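Local coordinates for protein NADP-dependent glyceraldehyde-3-phosphate dehydrogenase (Bacillus halodurans, PDB 3PRL) that probably oxidises glyceraldehyde 3-phosphate with NADP+, without phosphorylation, as a member of the aldehyde dehydrogenase family, at residues D75-R87 and K197-E209. Sequence-based numbering, arbitrary orientation.
Sequences DLLYAWADLLEER and KMVEALADAGAPE
Arg87 and Asp204 form a salt bridge at the solvent-facing border of a helix-helix packing in the aldehyde dehydrogenase fold. Arg87 comes end-on, and both NH1 (3.2 Å) and NH2 (3.3 Å) donate to Asp204 OD2. That oxygen lies in the guanidinium plane, but the carboxylate is turned 73° from it. Deeper in, Trp80 NE1 donates to the backbone O of Met198 at 3.1 Å, reaching it from above the carbonyl plane. Trp80 CG stands anti to the backbone N (chi1 178°), which carries the indole toward Leu202. Leu202 covers one face; Leu202 CD1 sits 3.6 Å from the centroid of the six-membered ring of Trp80, almost on the normal, a CH-pi contact. Leu84 CD1 lies against the opposite face, toward the rim. Met198 SD adds a Met-aromatic contact at the ring edge. Were Trp80 an alanine, the Met198 carbonyl would probably lose this donor and a gap would be likely to open between Leu202 and Leu84. The axes of segments 75-86 and 197-204 come within 8.3 Å, with their N-to-C directions 128° apart, and small residues Ala79, Ala201 and Ala205 line the interface. Met198 also touches helix 167-178, and its side chain is about 7 Å from that of Ser160, an NADP+-binding residue. Gly206 leaves helical phi/psi with positive phi in a Schellman motif, where Leu76 CD1 packs 3.5 Å from Ala207 N.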
loop_
_atom_site.group_PDB
_atom_site.type_symbol
_atom_site.label_atom_id
_atom_site.label_comp_id
_atom_site.label_asym_id
_atom_site.label_seq_id
_atom_site.Cartn_x
_atom_site.Cartn_y
_atom_site.Cartn_z
ATOM N N ASP D 75 -6.675 0.124 -23.088
ATOM C CA ASP D 75 -7.783 0.041 -24.034
ATOM C C ASP D 75 -7.515 -1.077 -25.044
ATOM O O ASP D 75 -8.440 -1.758 -25.467
ATOM C CB ASP D 75 -8.015 1.365 -24.766
ATOM C CG ASP D 75 -8.460 2.500 -23.834
ATOM O OD1 ASP D 75 -9.365 2.290 -22.984
ATOM O OD2 ASP D 75 -7.903 3.616 -23.975
ATOM N N LEU D 76 -6.244 -1.244 -25.424
ATOM C CA LEU D 76 -5.827 -2.336 -26.316
ATOM C C LEU D 76 -6.089 -3.696 -25.681
ATOM O O LEU D 76 -6.479 -4.644 -26.365
ATOM C CB LEU D 76 -4.352 -2.207 -26.727
ATOM C CG LEU D 76 -3.767 -3.327 -27.629
ATOM C CD1 LEU D 76 -4.521 -3.466 -28.967
ATOM C CD2 LEU D 76 -2.258 -3.170 -27.865
ATOM N N LEU D 77 -5.879 -3.788 -24.379
ATOM C CA LEU D 77 -6.109 -5.034 -23.668
ATOM C C LEU D 77 -7.592 -5.362 -23.651
ATOM O O LEU D 77 -7.962 -6.456 -24.041
ATOM C CB LEU D 77 -5.503 -5.008 -22.255
ATOM C CG LEU D 77 -4.078 -5.559 -22.117
ATOM C CD1 LEU D 77 -3.053 -4.800 -22.961
ATOM C CD2 LEU D 77 -3.640 -5.596 -20.638
ATOM N N TYR D 78 -8.411 -4.397 -23.215
ATOM C CA TYR D 78 -9.866 -4.505 -23.230
ATOM C C TYR D 78 -10.334 -5.011 -24.596
ATOM O O TYR D 78 -11.088 -5.970 -24.681
ATOM C CB TYR D 78 -10.535 -3.145 -22.948
ATOM C CG TYR D 78 -10.348 -2.565 -21.552
ATOM C CD1 TYR D 78 -10.025 -3.373 -20.471
ATOM C CD2 TYR D 78 -10.546 -1.205 -21.314
ATOM C CE1 TYR D 78 -9.869 -2.848 -19.198
ATOM C CE2 TYR D 78 -10.394 -0.666 -20.039
ATOM C CZ TYR D 78 -10.051 -1.496 -18.985
ATOM O OH TYR D 78 -9.897 -0.978 -17.715
ATOM N N ALA D 79 -9.863 -4.352 -25.663
ATOM C CA ALA D 79 -10.246 -4.697 -27.053
ATOM C C ALA D 79 -9.867 -6.122 -27.427
ATOM O O ALA D 79 -10.643 -6.837 -28.061
ATOM C CB ALA D 79 -9.627 -3.718 -28.050
ATOM N N TRP D 80 -8.673 -6.530 -27.009
ATOM C CA TRP D 80 -8.186 -7.878 -27.261
ATOM C C TRP D 80 -9.071 -8.881 -26.531
ATOM O O TRP D 80 -9.470 -9.880 -27.106
ATOM C CB TRP D 80 -6.733 -7.974 -26.796
ATOM C CG TRP D 80 -6.062 -9.301 -26.928
ATOM C CD1 TRP D 80 -6.345 -10.301 -27.820
ATOM C CD2 TRP D 80 -4.945 -9.756 -26.160
ATOM N NE1 TRP D 80 -5.481 -11.349 -27.640
ATOM C CE2 TRP D 80 -4.610 -11.041 -26.629
ATOM C CE3 TRP D 80 -4.186 -9.190 -25.127
ATOM C CZ2 TRP D 80 -3.556 -11.782 -26.090
ATOM C CZ3 TRP D 80 -3.151 -9.923 -24.588
ATOM C CH2 TRP D 80 -2.838 -11.202 -25.074
ATOM N N ALA D 81 -9.378 -8.586 -25.266
ATOM C CA ALA D 81 -10.218 -9.447 -24.430
ATOM C C ALA D 81 -11.591 -9.633 -25.055
ATOM O O ALA D 81 -12.098 -10.765 -25.126
ATOM C CB ALA D 81 -10.346 -8.879 -23.051
ATOM N N ASP D 82 -12.182 -8.526 -25.508
ATOM C CA ASP D 82 -13.488 -8.572 -26.174
ATOM C C ASP D 82 -13.474 -9.504 -27.386
ATOM O O ASP D 82 -14.344 -10.367 -27.519
ATOM C CB ASP D 82 -13.957 -7.168 -26.592
ATOM C CG ASP D 82 -14.016 -6.184 -25.424
ATOM O OD1 ASP D 82 -13.796 -6.581 -24.259
ATOM O OD2 ASP D 82 -14.281 -4.994 -25.679
ATOM N N LEU D 83 -12.487 -9.324 -28.259
ATOM C CA LEU D 83 -12.367 -10.151 -29.455
ATOM C C LEU D 83 -12.127 -11.624 -29.126
ATOM O O LEU D 83 -12.606 -12.485 -29.846
ATOM C CB LEU D 83 -11.270 -9.634 -30.404
ATOM C CG LEU D 83 -11.321 -8.215 -30.989
ATOM C CD1 LEU D 83 -10.331 -8.074 -32.157
ATOM C CD2 LEU D 83 -12.723 -7.778 -31.427
ATOM N N LEU D 84 -11.383 -11.922 -28.060
ATOM C CA LEU D 84 -11.194 -13.330 -27.681
ATOM C C LEU D 84 -12.531 -13.957 -27.251
ATOM O O LEU D 84 -12.933 -15.000 -27.755
ATOM C CB LEU D 84 -10.101 -13.505 -26.606
ATOM C CG LEU D 84 -8.640 -13.136 -26.939
ATOM C CD1 LEU D 84 -7.724 -13.133 -25.697
ATOM C CD2 LEU D 84 -8.026 -14.001 -28.011
ATOM N N GLU D 85 -13.227 -13.288 -26.341
ATOM C CA GLU D 85 -14.547 -13.702 -25.864
ATOM C C GLU D 85 -15.519 -13.941 -27.021
ATOM O O GLU D 85 -16.207 -14.965 -27.069
ATOM C CB GLU D 85 -15.072 -12.603 -24.956
ATOM C CG GLU D 85 -16.417 -12.814 -24.330
ATOM C CD GLU D 85 -16.630 -11.789 -23.240
ATOM O OE1 GLU D 85 -17.314 -10.775 -23.503
ATOM O OE2 GLU D 85 -16.061 -11.967 -22.143
ATOM N N GLU D 86 -15.559 -12.977 -27.940
ATOM C CA GLU D 86 -16.274 -13.084 -29.204
ATOM C C GLU D 86 -15.919 -14.363 -29.974
ATOM O O GLU D 86 -16.797 -14.995 -30.569
ATOM C CB GLU D 86 -15.980 -11.839 -30.057
ATOM C CG GLU D 86 -16.656 -11.810 -31.416
ATOM C CD GLU D 86 -16.464 -10.490 -32.151
ATOM O OE1 GLU D 86 -16.627 -9.416 -31.526
ATOM O OE2 GLU D 86 -16.161 -10.535 -33.366
ATOM N N ARG D 87 -14.642 -14.740 -29.965
ATOM C CA ARG D 87 -14.183 -15.933 -30.690
ATOM C C ARG D 87 -14.028 -17.155 -29.774
ATOM O O ARG D 87 -13.208 -18.049 -30.035
ATOM C CB ARG D 87 -12.888 -15.633 -31.465
ATOM C CG ARG D 87 -13.082 -14.561 -32.532
ATOM C CD ARG D 87 -11.785 -13.934 -33.016
ATOM N NE ARG D 87 -12.046 -12.763 -33.860
ATOM C CZ ARG D 87 -11.110 -12.040 -34.468
ATOM N NH1 ARG D 87 -9.829 -12.352 -34.350
ATOM N NH2 ARG D 87 -11.464 -10.999 -35.208
ATOM N N LYS D 197 -3.715 -17.854 -33.245
ATOM C CA LYS D 197 -5.094 -17.351 -33.247
ATOM C C LYS D 197 -5.347 -16.372 -32.108
ATOM O O LYS D 197 -6.042 -15.384 -32.290
ATOM C CB LYS D 197 -6.130 -18.490 -33.196
ATOM C CG LYS D 197 -6.348 -19.215 -34.511
ATOM C CD LYS D 197 -7.055 -18.333 -35.528
ATOM C CE LYS D 197 -7.079 -18.964 -36.907
ATOM N NZ LYS D 197 -7.451 -17.952 -37.925
ATOM N N MET D 198 -4.783 -16.644 -30.936
ATOM C CA MET D 198 -4.869 -15.676 -29.839
ATOM C C MET D 198 -4.250 -14.338 -30.233
ATOM O O MET D 198 -4.859 -13.275 -30.002
ATOM C CB MET D 198 -4.231 -16.203 -28.561
ATOM C CG MET D 198 -4.204 -15.184 -27.433
ATOM S SD MET D 198 -3.015 -15.606 -26.171
ATOM C CE MET D 198 -1.470 -15.389 -27.070
ATOM N N VAL D 199 -3.052 -14.391 -30.821
ATOM C CA VAL D 199 -2.304 -13.175 -31.207
ATOM C C VAL D 199 -2.999 -12.402 -32.312
ATOM O O VAL D 199 -2.980 -11.167 -32.330
ATOM C CB VAL D 199 -0.848 -13.489 -31.595
ATOM C CG1 VAL D 199 -0.225 -12.369 -32.451
ATOM C CG2 VAL D 199 -0.024 -13.699 -30.348
ATOM N N GLU D 200 -3.608 -13.135 -33.237
ATOM C CA GLU D 200 -4.417 -12.548 -34.298
ATOM C C GLU D 200 -5.462 -11.567 -33.769
ATOM O O GLU D 200 -5.622 -10.467 -34.307
ATOM C CB GLU D 200 -5.120 -13.651 -35.073
ATOM C CG GLU D 200 -4.235 -14.346 -36.091
ATOM C CD GLU D 200 -5.026 -15.190 -37.066
ATOM O OE1 GLU D 200 -6.151 -14.789 -37.445
ATOM O OE2 GLU D 200 -4.511 -16.258 -37.446
ATOM N N ALA D 201 -6.184 -11.997 -32.734
ATOM C CA ALA D 201 -7.178 -11.160 -32.059
ATOM C C ALA D 201 -6.562 -9.880 -31.499
ATOM O O ALA D 201 -7.210 -8.849 -31.485
ATOM C CB ALA D 201 -7.896 -11.952 -30.954
ATOM N N LEU D 202 -5.304 -9.944 -31.066
ATOM C CA LEU D 202 -4.590 -8.763 -30.533
ATOM C C LEU D 202 -4.260 -7.785 -31.660
ATOM O O LEU D 202 -4.359 -6.561 -31.501
ATOM C CB LEU D 202 -3.295 -9.197 -29.835
ATOM C CG LEU D 202 -2.697 -8.390 -28.677
ATOM C CD1 LEU D 202 -1.592 -9.201 -28.039
ATOM C CD2 LEU D 202 -2.166 -7.046 -29.099
ATOM N N ALA D 203 -3.848 -8.350 -32.790
ATOM C CA ALA D 203 -3.601 -7.607 -34.020
ATOM C C ALA D 203 -4.877 -6.949 -34.536
ATOM O O ALA D 203 -4.866 -5.771 -34.886
ATOM C CB ALA D 203 -3.013 -8.544 -35.089
ATOM N N ASP D 204 -5.969 -7.714 -34.576
ATOM C CA ASP D 204 -7.268 -7.222 -35.061
ATOM C C ASP D 204 -7.856 -6.197 -34.076
ATOM O O ASP D 204 -8.771 -5.441 -34.414
ATOM C CB ASP D 204 -8.267 -8.380 -35.282
ATOM C CG ASP D 204 -7.841 -9.365 -36.398
ATOM O OD1 ASP D 204 -6.873 -9.099 -37.152
ATOM O OD2 ASP D 204 -8.495 -10.430 -36.515
ATOM N N ALA D 205 -7.320 -6.194 -32.858
ATOM C CA ALA D 205 -7.713 -5.251 -31.810
ATOM C C ALA D 205 -6.990 -3.923 -31.968
ATOM O O ALA D 205 -7.319 -2.944 -31.287
ATOM C CB ALA D 205 -7.428 -5.850 -30.431
ATOM N N GLY D 206 -6.004 -3.897 -32.859
ATOM C CA GLY D 206 -5.240 -2.677 -33.131
ATOM C C GLY D 206 -3.873 -2.574 -32.469
ATOM O O GLY D 206 -3.409 -1.475 -32.193
ATOM N N ALA D 207 -3.210 -3.700 -32.216
ATOM C CA ALA D 207 -1.846 -3.653 -31.677
ATOM C C ALA D 207 -0.928 -2.917 -32.651
ATOM O O ALA D 207 -0.882 -3.267 -33.830
ATOM C CB ALA D 207 -1.322 -5.044 -31.424
ATOM N N PRO D 208 -0.229 -1.866 -32.177
ATOM C CA PRO D 208 0.748 -1.233 -33.074
ATOM C C PRO D 208 1.854 -2.211 -33.473
ATOM O O PRO D 208 2.085 -3.202 -32.776
ATOM C CB PRO D 208 1.298 -0.075 -32.241
ATOM C CG PRO D 208 0.204 0.247 -31.271
ATOM C CD PRO D 208 -0.476 -1.059 -30.964
ATOM N N GLU D 209 2.508 -1.936 -34.598
ATOM C CA GLU D 209 3.550 -2.806 -35.174
ATOM C C GLU D 209 4.721 -3.031 -34.219
ATOM O O GLU D 209 5.206 -2.091 -33.615
ATOM C CB GLU D 209 4.060 -2.184 -36.482
ATOM C CG GLU D 209 4.331 -0.693 -36.348
ATOM C CD GLU D 209 4.692 -0.012 -37.647
ATOM O OE1 GLU D 209 3.878 -0.040 -38.603
ATOM O OE2 GLU D 209 5.791 0.577 -37.692
#